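Local coordinates for HTPA Reductase (PDB 5U5N), which probably reduces the 4-hydroxy-tetrahydrodipicolinate intermediate of the diaminopimelate route to lysine, with NADH or NADPH as hydride donor, and binds NAD, at residues V32-T37 against E52-E57; D11-V16 against K44-G49. All coordinates share one frame; numbering follows the deposited sequence. Where two conformers were deposited one is given.

Contact 1 (V32-T37 against E52-E57); sequences VPLSLT and EVDVRE. With NAD (nicotinamide-adenine-dinucleotide), chain C.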
# COMPACT_ATOMS: atom_id res chain seq x y z
N VAL A 32 18.19 26.62 -17.68
CA VAL A 32 19.39 27.17 -18.31
C VAL A 32 19.13 27.12 -19.82
O VAL A 32 18.74 26.08 -20.33
CB VAL A 32 20.62 26.33 -17.91
CG1 VAL A 32 21.84 26.74 -18.71
CG2 VAL A 32 20.90 26.49 -16.43
N PRO A 33 19.29 28.26 -20.56
CA PRO A 33 18.92 28.25 -21.97
C PRO A 33 20.02 27.68 -22.89
O PRO A 33 20.26 28.21 -23.99
CB PRO A 33 18.68 29.73 -22.24
CG PRO A 33 19.73 30.39 -21.43
CD PRO A 33 19.82 29.58 -20.16
N LEU A 34 20.65 26.60 -22.44
CA LEU A 34 21.56 25.78 -23.25
C LEU A 34 21.27 24.33 -23.02
O LEU A 34 20.91 23.94 -21.93
CB LEU A 34 23.02 26.07 -22.88
CG LEU A 34 23.52 27.44 -23.31
CD1 LEU A 34 24.63 27.93 -22.43
CD2 LEU A 34 24.00 27.39 -24.73
N SER A 35 21.36 23.54 -24.07
CA SER A 35 21.15 22.11 -24.03
C SER A 35 22.13 21.43 -24.98
O SER A 35 22.70 22.07 -25.88
CB SER A 35 19.71 21.79 -24.41
OG SER A 35 19.39 20.42 -24.19
N LEU A 36 22.36 20.14 -24.75
CA LEU A 36 23.25 19.33 -25.57
C LEU A 36 22.38 18.27 -26.22
O LEU A 36 21.53 17.65 -25.54
CB LEU A 36 24.35 18.72 -24.71
CG LEU A 36 25.38 19.74 -24.27
CD1 LEU A 36 26.26 19.23 -23.16
CD2 LEU A 36 26.28 20.15 -25.44
N THR A 37 22.53 18.11 -27.53
CA THR A 37 21.77 17.13 -28.29
C THR A 37 22.77 16.10 -28.79
O THR A 37 23.98 16.24 -28.57
CB THR A 37 20.89 17.77 -29.40
OG1 THR A 37 20.03 16.78 -29.97
CG2 THR A 37 21.72 18.44 -30.51
N GLU A 52 13.76 30.42 -24.56
CA GLU A 52 14.39 30.03 -25.80
C GLU A 52 15.67 29.30 -25.43
O GLU A 52 16.51 29.87 -24.77
CB GLU A 52 14.67 31.29 -26.62
CG GLU A 52 15.24 31.00 -28.02
CD GLU A 52 15.85 32.22 -28.67
OE1 GLU A 52 15.10 33.21 -28.88
OE2 GLU A 52 17.09 32.16 -28.94
N VAL A 53 15.78 28.03 -25.80
CA VAL A 53 16.97 27.22 -25.48
C VAL A 53 17.85 27.05 -26.72
O VAL A 53 17.40 26.57 -27.75
CB VAL A 53 16.61 25.82 -24.92
CG1 VAL A 53 17.85 25.02 -24.56
CG2 VAL A 53 15.72 25.95 -23.67
N ASP A 54 19.11 27.44 -26.56
CA ASP A 54 20.16 27.23 -27.54
C ASP A 54 20.65 25.77 -27.46
O ASP A 54 21.38 25.40 -26.55
CB ASP A 54 21.29 28.21 -27.21
CG ASP A 54 22.36 28.29 -28.26
OD1 ASP A 54 22.24 27.67 -29.33
OD2 ASP A 54 23.35 29.02 -28.01
N VAL A 55 20.21 24.93 -28.40
CA VAL A 55 20.58 23.53 -28.43
C VAL A 55 21.90 23.38 -29.25
O VAL A 55 21.97 23.79 -30.41
CB VAL A 55 19.43 22.69 -28.99
CG1 VAL A 55 19.82 21.22 -29.08
CG2 VAL A 55 18.17 22.88 -28.13
N ARG A 56 22.91 22.80 -28.62
CA ARG A 56 24.25 22.76 -29.16
C ARG A 56 24.61 21.30 -29.39
O ARG A 56 24.11 20.40 -28.71
CB ARG A 56 25.23 23.42 -28.19
CG ARG A 56 24.84 24.84 -27.77
CD ARG A 56 25.25 25.88 -28.81
NE ARG A 56 26.69 26.21 -28.69
CZ ARG A 56 27.22 27.08 -27.82
NH1 ARG A 56 26.47 27.80 -26.98
NH2 ARG A 56 28.54 27.23 -27.78
N GLU A 57 25.49 21.08 -30.35
CA GLU A 57 25.95 19.74 -30.71
C GLU A 57 26.81 19.22 -29.59
O GLU A 57 27.49 19.98 -28.90
CB GLU A 57 26.73 19.77 -32.04
CG GLU A 57 25.89 20.21 -33.24
CD GLU A 57 26.67 20.27 -34.55
OE1 GLU A 57 27.81 19.74 -34.63
OE2 GLU A 57 26.14 20.86 -35.53
PA NAD C . 14.38 10.29 -27.55
O1A NAD C . 14.95 9.34 -28.58
O2A NAD C . 13.07 11.01 -27.77
O5B NAD C . 15.45 11.42 -27.21
C5B NAD C . 16.75 11.14 -26.72
C4B NAD C . 17.63 12.29 -27.18
O4B NAD C . 18.96 12.17 -26.66
C3B NAD C . 17.75 12.37 -28.70
O3B NAD C . 17.02 13.52 -29.17
C2B NAD C . 19.26 12.41 -28.98
O2B NAD C . 19.60 13.30 -30.07
C1B NAD C . 19.85 12.78 -27.60
N9A NAD C . 21.25 12.38 -27.30
C8A NAD C . 21.87 11.23 -27.66
N7A NAD C . 23.14 11.22 -27.19
C5A NAD C . 23.35 12.36 -26.51
C6A NAD C . 24.47 12.98 -25.78
N6A NAD C . 25.66 12.34 -25.67
N1A NAD C . 24.29 14.19 -25.20
C2A NAD C . 23.11 14.85 -25.30
N3A NAD C . 22.05 14.34 -25.97
C4A NAD C . 22.10 13.12 -26.57
O3 NAD C . 14.38 9.48 -26.15
PN NAD C . 13.26 9.70 -24.99
O1N NAD C . 11.97 9.16 -25.56
O2N NAD C . 13.33 11.12 -24.47
O5D NAD C . 13.90 8.75 -23.85
C5D NAD C . 15.21 9.04 -23.35
C4D NAD C . 15.70 8.00 -22.35
O4D NAD C . 14.98 8.15 -21.12
C3D NAD C . 15.52 6.55 -22.80
O3D NAD C . 16.67 5.75 -22.47
C2D NAD C . 14.31 6.08 -22.03
O2D NAD C . 14.32 4.68 -21.72
C1D NAD C . 14.43 6.89 -20.74
N1N NAD C . 13.19 7.03 -19.95
C2N NAD C . 13.31 6.87 -18.62
C3N NAD C . 12.23 6.99 -17.75
C7N NAD C . 12.41 6.78 -16.26
O7N NAD C . 11.45 6.41 -15.60
N7N NAD C . 13.59 6.98 -15.65
C4N NAD C . 10.98 7.28 -18.31
C5N NAD C . 10.86 7.45 -19.68
C6N NAD C . 11.98 7.32 -20.50
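L34 and R56 bring a leucine methyl against a charged group: CD2 of L34 lies 3.4 Å from NH1 of R56, set obliquely to the guanidinium. The R56 chain is bent at chi2 and chi3 (-82° and -79°), which brings NH1 beside the L34 methyl and within reach of D54. There it forms a long salt bridge with OD2. E60 and E67 also hold this guanidinium. L34 and D54 run side by side, L34 CD2 to D54 OD2 3.7 Å. Strand 34-37 pairs in parallel with strand 51-57, in a three-stranded mixed sheet where 51-57 lies between 34-37 and 44-48, beside the main parallel sheet of the Rossmann-type domain. The backbone ladder starts at D54 N to P33 O, 2.9 Å. S35 N to D54 O, R56 N to S35 O and T37 N to R56 O continue it. On the other face, CG1 of V53 packs on CB of S35 at 3.7 Å. T37 and V55 cross at about a right angle; CB of T37 lies 3.6 Å from CG1 of V55. With OG1 anti to the backbone N (chi1 -172°), T37 can hydrogen-bond to OD2 of D11. L36 O lies 3.2 Å from C2A of the NAD adenine.

Contact 2 (D11-V16 against K44-G49); sequences DCTGKV and KRVVIG. With NAD (nicotinamide-adenine-dinucleotide), chain C.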
# COMPACT_ATOMS: atom_id res chain seq x y z
N ASP A 11 18.55 15.87 -23.23
CA ASP A 11 18.42 16.70 -24.42
C ASP A 11 17.02 17.27 -24.41
O ASP A 11 16.07 16.50 -24.44
CB ASP A 11 18.61 15.75 -25.63
CG ASP A 11 18.44 16.42 -26.99
OD1 ASP A 11 18.17 17.64 -27.11
OD2 ASP A 11 18.59 15.68 -28.00
N CYS A 12 16.87 18.59 -24.39
CA CYS A 12 15.52 19.16 -24.38
C CYS A 12 14.72 18.93 -25.67
O CYS A 12 13.52 19.22 -25.68
CB CYS A 12 15.56 20.63 -23.98
SG CYS A 12 16.17 21.72 -25.27
N THR A 13 15.36 18.41 -26.74
CA THR A 13 14.66 18.04 -27.97
C THR A 13 14.20 16.61 -28.03
O THR A 13 13.42 16.27 -28.89
CB THR A 13 15.57 18.26 -29.23
OG1 THR A 13 16.69 17.36 -29.22
CG2 THR A 13 16.07 19.67 -29.26
N GLY A 14 14.72 15.75 -27.16
CA GLY A 14 14.17 14.40 -27.01
C GLY A 14 12.78 14.43 -26.39
O GLY A 14 12.35 15.46 -25.89
N LYS A 15 12.05 13.32 -26.43
CA LYS A 15 10.63 13.35 -26.01
C LYS A 15 10.46 13.57 -24.52
O LYS A 15 9.70 14.43 -24.13
CB LYS A 15 9.90 12.08 -26.42
CG LYS A 15 10.08 11.70 -27.86
CD LYS A 15 8.79 11.38 -28.55
CE LYS A 15 9.09 10.55 -29.77
NZ LYS A 15 9.24 9.12 -29.37
N VAL A 16 11.20 12.82 -23.71
CA VAL A 16 11.14 12.93 -22.24
C VAL A 16 11.87 14.17 -21.76
O VAL A 16 11.41 14.84 -20.83
CB VAL A 16 11.73 11.67 -21.54
CG1 VAL A 16 11.70 11.81 -20.01
CG2 VAL A 16 10.93 10.43 -21.93
N LYS A 44 20.33 24.21 -32.83
CA LYS A 44 19.05 24.86 -33.07
C LYS A 44 18.57 25.64 -31.84
O LYS A 44 19.13 25.50 -30.77
CB LYS A 44 17.98 23.82 -33.46
CG LYS A 44 17.92 22.61 -32.52
CD LYS A 44 16.96 21.57 -33.03
CE LYS A 44 17.48 20.80 -34.24
NZ LYS A 44 18.49 19.76 -33.88
N ARG A 45 17.53 26.44 -32.03
CA ARG A 45 16.88 27.21 -30.98
C ARG A 45 15.49 26.63 -30.82
O ARG A 45 14.71 26.63 -31.77
CB ARG A 45 16.74 28.71 -31.36
CG ARG A 45 17.92 29.63 -31.06
CD ARG A 45 17.81 30.94 -31.86
NE ARG A 45 17.94 30.74 -33.33
CZ ARG A 45 17.70 31.64 -34.28
NH1 ARG A 45 17.32 32.88 -33.98
NH2 ARG A 45 17.87 31.29 -35.56
N VAL A 46 15.17 26.16 -29.62
CA VAL A 46 13.81 25.66 -29.32
C VAL A 46 13.16 26.53 -28.25
O VAL A 46 13.86 27.12 -27.42
CB VAL A 46 13.81 24.19 -28.88
CG1 VAL A 46 14.40 23.29 -29.95
CG2 VAL A 46 14.55 23.95 -27.58
N VAL A 47 11.83 26.60 -28.26
CA VAL A 47 11.08 27.32 -27.23
C VAL A 47 10.51 26.33 -26.21
O VAL A 47 9.75 25.46 -26.59
CB VAL A 47 9.94 28.17 -27.82
CG1 VAL A 47 9.47 29.19 -26.78
CG2 VAL A 47 10.39 28.90 -29.09
N ILE A 48 10.91 26.45 -24.95
CA ILE A 48 10.34 25.66 -23.83
C ILE A 48 9.58 26.64 -22.94
O ILE A 48 10.19 27.43 -22.23
CB ILE A 48 11.43 24.94 -22.99
CG1 ILE A 48 12.26 23.95 -23.83
CG2 ILE A 48 10.83 24.19 -21.78
CD1 ILE A 48 11.43 23.01 -24.68
N GLY A 49 8.26 26.58 -22.98
CA GLY A 49 7.44 27.61 -22.35
C GLY A 49 7.67 28.92 -23.08
O GLY A 49 7.48 28.97 -24.30
PA NAD C . 14.38 10.29 -27.55
O1A NAD C . 14.95 9.34 -28.58
O2A NAD C . 13.07 11.01 -27.77
O5B NAD C . 15.45 11.42 -27.21
C5B NAD C . 16.75 11.14 -26.72
C4B NAD C . 17.63 12.29 -27.18
O4B NAD C . 18.96 12.17 -26.66
C3B NAD C . 17.75 12.37 -28.70
O3B NAD C . 17.02 13.52 -29.17
C2B NAD C . 19.26 12.41 -28.98
O2B NAD C . 19.60 13.30 -30.07
C1B NAD C . 19.85 12.78 -27.60
N9A NAD C . 21.25 12.38 -27.30
C8A NAD C . 21.87 11.23 -27.66
N7A NAD C . 23.14 11.22 -27.19
C5A NAD C . 23.35 12.36 -26.51
C6A NAD C . 24.47 12.98 -25.78
N6A NAD C . 25.66 12.34 -25.67
N1A NAD C . 24.29 14.19 -25.20
C2A NAD C . 23.11 14.85 -25.30
N3A NAD C . 22.05 14.34 -25.97
C4A NAD C . 22.10 13.12 -26.57
O3 NAD C . 14.38 9.48 -26.15
PN NAD C . 13.26 9.70 -24.99
O1N NAD C . 11.97 9.16 -25.56
O2N NAD C . 13.33 11.12 -24.47
O5D NAD C . 13.90 8.75 -23.85
C5D NAD C . 15.21 9.04 -23.35
C4D NAD C . 15.70 8.00 -22.35
O4D NAD C . 14.98 8.15 -21.12
C3D NAD C . 15.52 6.55 -22.80
O3D NAD C . 16.67 5.75 -22.47
C2D NAD C . 14.31 6.08 -22.03
O2D NAD C . 14.32 4.68 -21.72
C1D NAD C . 14.43 6.89 -20.74
N1N NAD C . 13.19 7.03 -19.95
C2N NAD C . 13.31 6.87 -18.62
C3N NAD C . 12.23 6.99 -17.75
C7N NAD C . 12.41 6.78 -16.26
O7N NAD C . 11.45 6.41 -15.60
N7N NAD C . 13.59 6.98 -15.65
C4N NAD C . 10.98 7.28 -18.31
C5N NAD C . 10.86 7.45 -19.68
C6N NAD C . 11.98 7.32 -20.50
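T13 and V46 meet through their methyls, CG2 of T13 lying 4.0 Å from CG1 of V46, and the two side chains cross at about a right angle. SG of C12 lies 3.6 Å from CG2 of V46, but this contact is tentative, because the cysteine has a second conformer. CD of K44 and CD1 of I48 reach the loop more loosely. No hydrogen bond joins the two segments.

Polar bonds lie within the loop. OD1 of D11 takes two donors from one face of its carboxylate: T13 OG1 at 2.6 Å and T13 N at 2.9 Å. The second comes from well above the carboxylate plane and makes an Asx turn, inside a type I beta turn from D11 to G14. With chi1 at 67°, OG1 of T13 sits between its backbone N and carbonyl carbon, turned to the carboxylate, while CG2 is left to meet V46. This is the dinucleotide-binding loop of a Rossmann-type domain, leading from strand 7-10 into helix 15-27.

The remaining bonds go to NAD. OD2 of D11 accepts from O3B of the adenosine ribose at 2.9 Å, and weakly from O2B; T37 also bonds OD2. With an alanine here, the ribose hydroxyls would probably lose this acceptor, and T13 N and OG1 the bonds that hold the turn. At the helix start K15 N gives a nearly straight bond (165°) to O2A, and V16 N bonds O2N at 2.8 Å. Each backbone N-H thus holds one of the two phosphates. CA of G14 passes 3.2 Å from O5B, where a side chain would clash.

How the contacts relate
From the N terminus, strand 7-10 leads into 11-16, the first half of contact 2. Helix 15-27, which starts at the end of this segment, leads by a loop to 32-37, which opens contact 1. The chain then turns back through 44-49, where contact 2 closes its loop, and continues into 52-57, where contact 1 closes. The loops cross. The second halves, 44-49 and 52-57, are antiparallel neighbours in the small mixed sheet, joined by backbone bonds such as V53 N to V46 O. Contact 1 pairs edge strand 34-37 with central strand 51-57; 44-48 forms the other edge, and contact 2 ties it to the nucleotide-binding loop. Both touch NAD, and their centres lie about 8 Å apart.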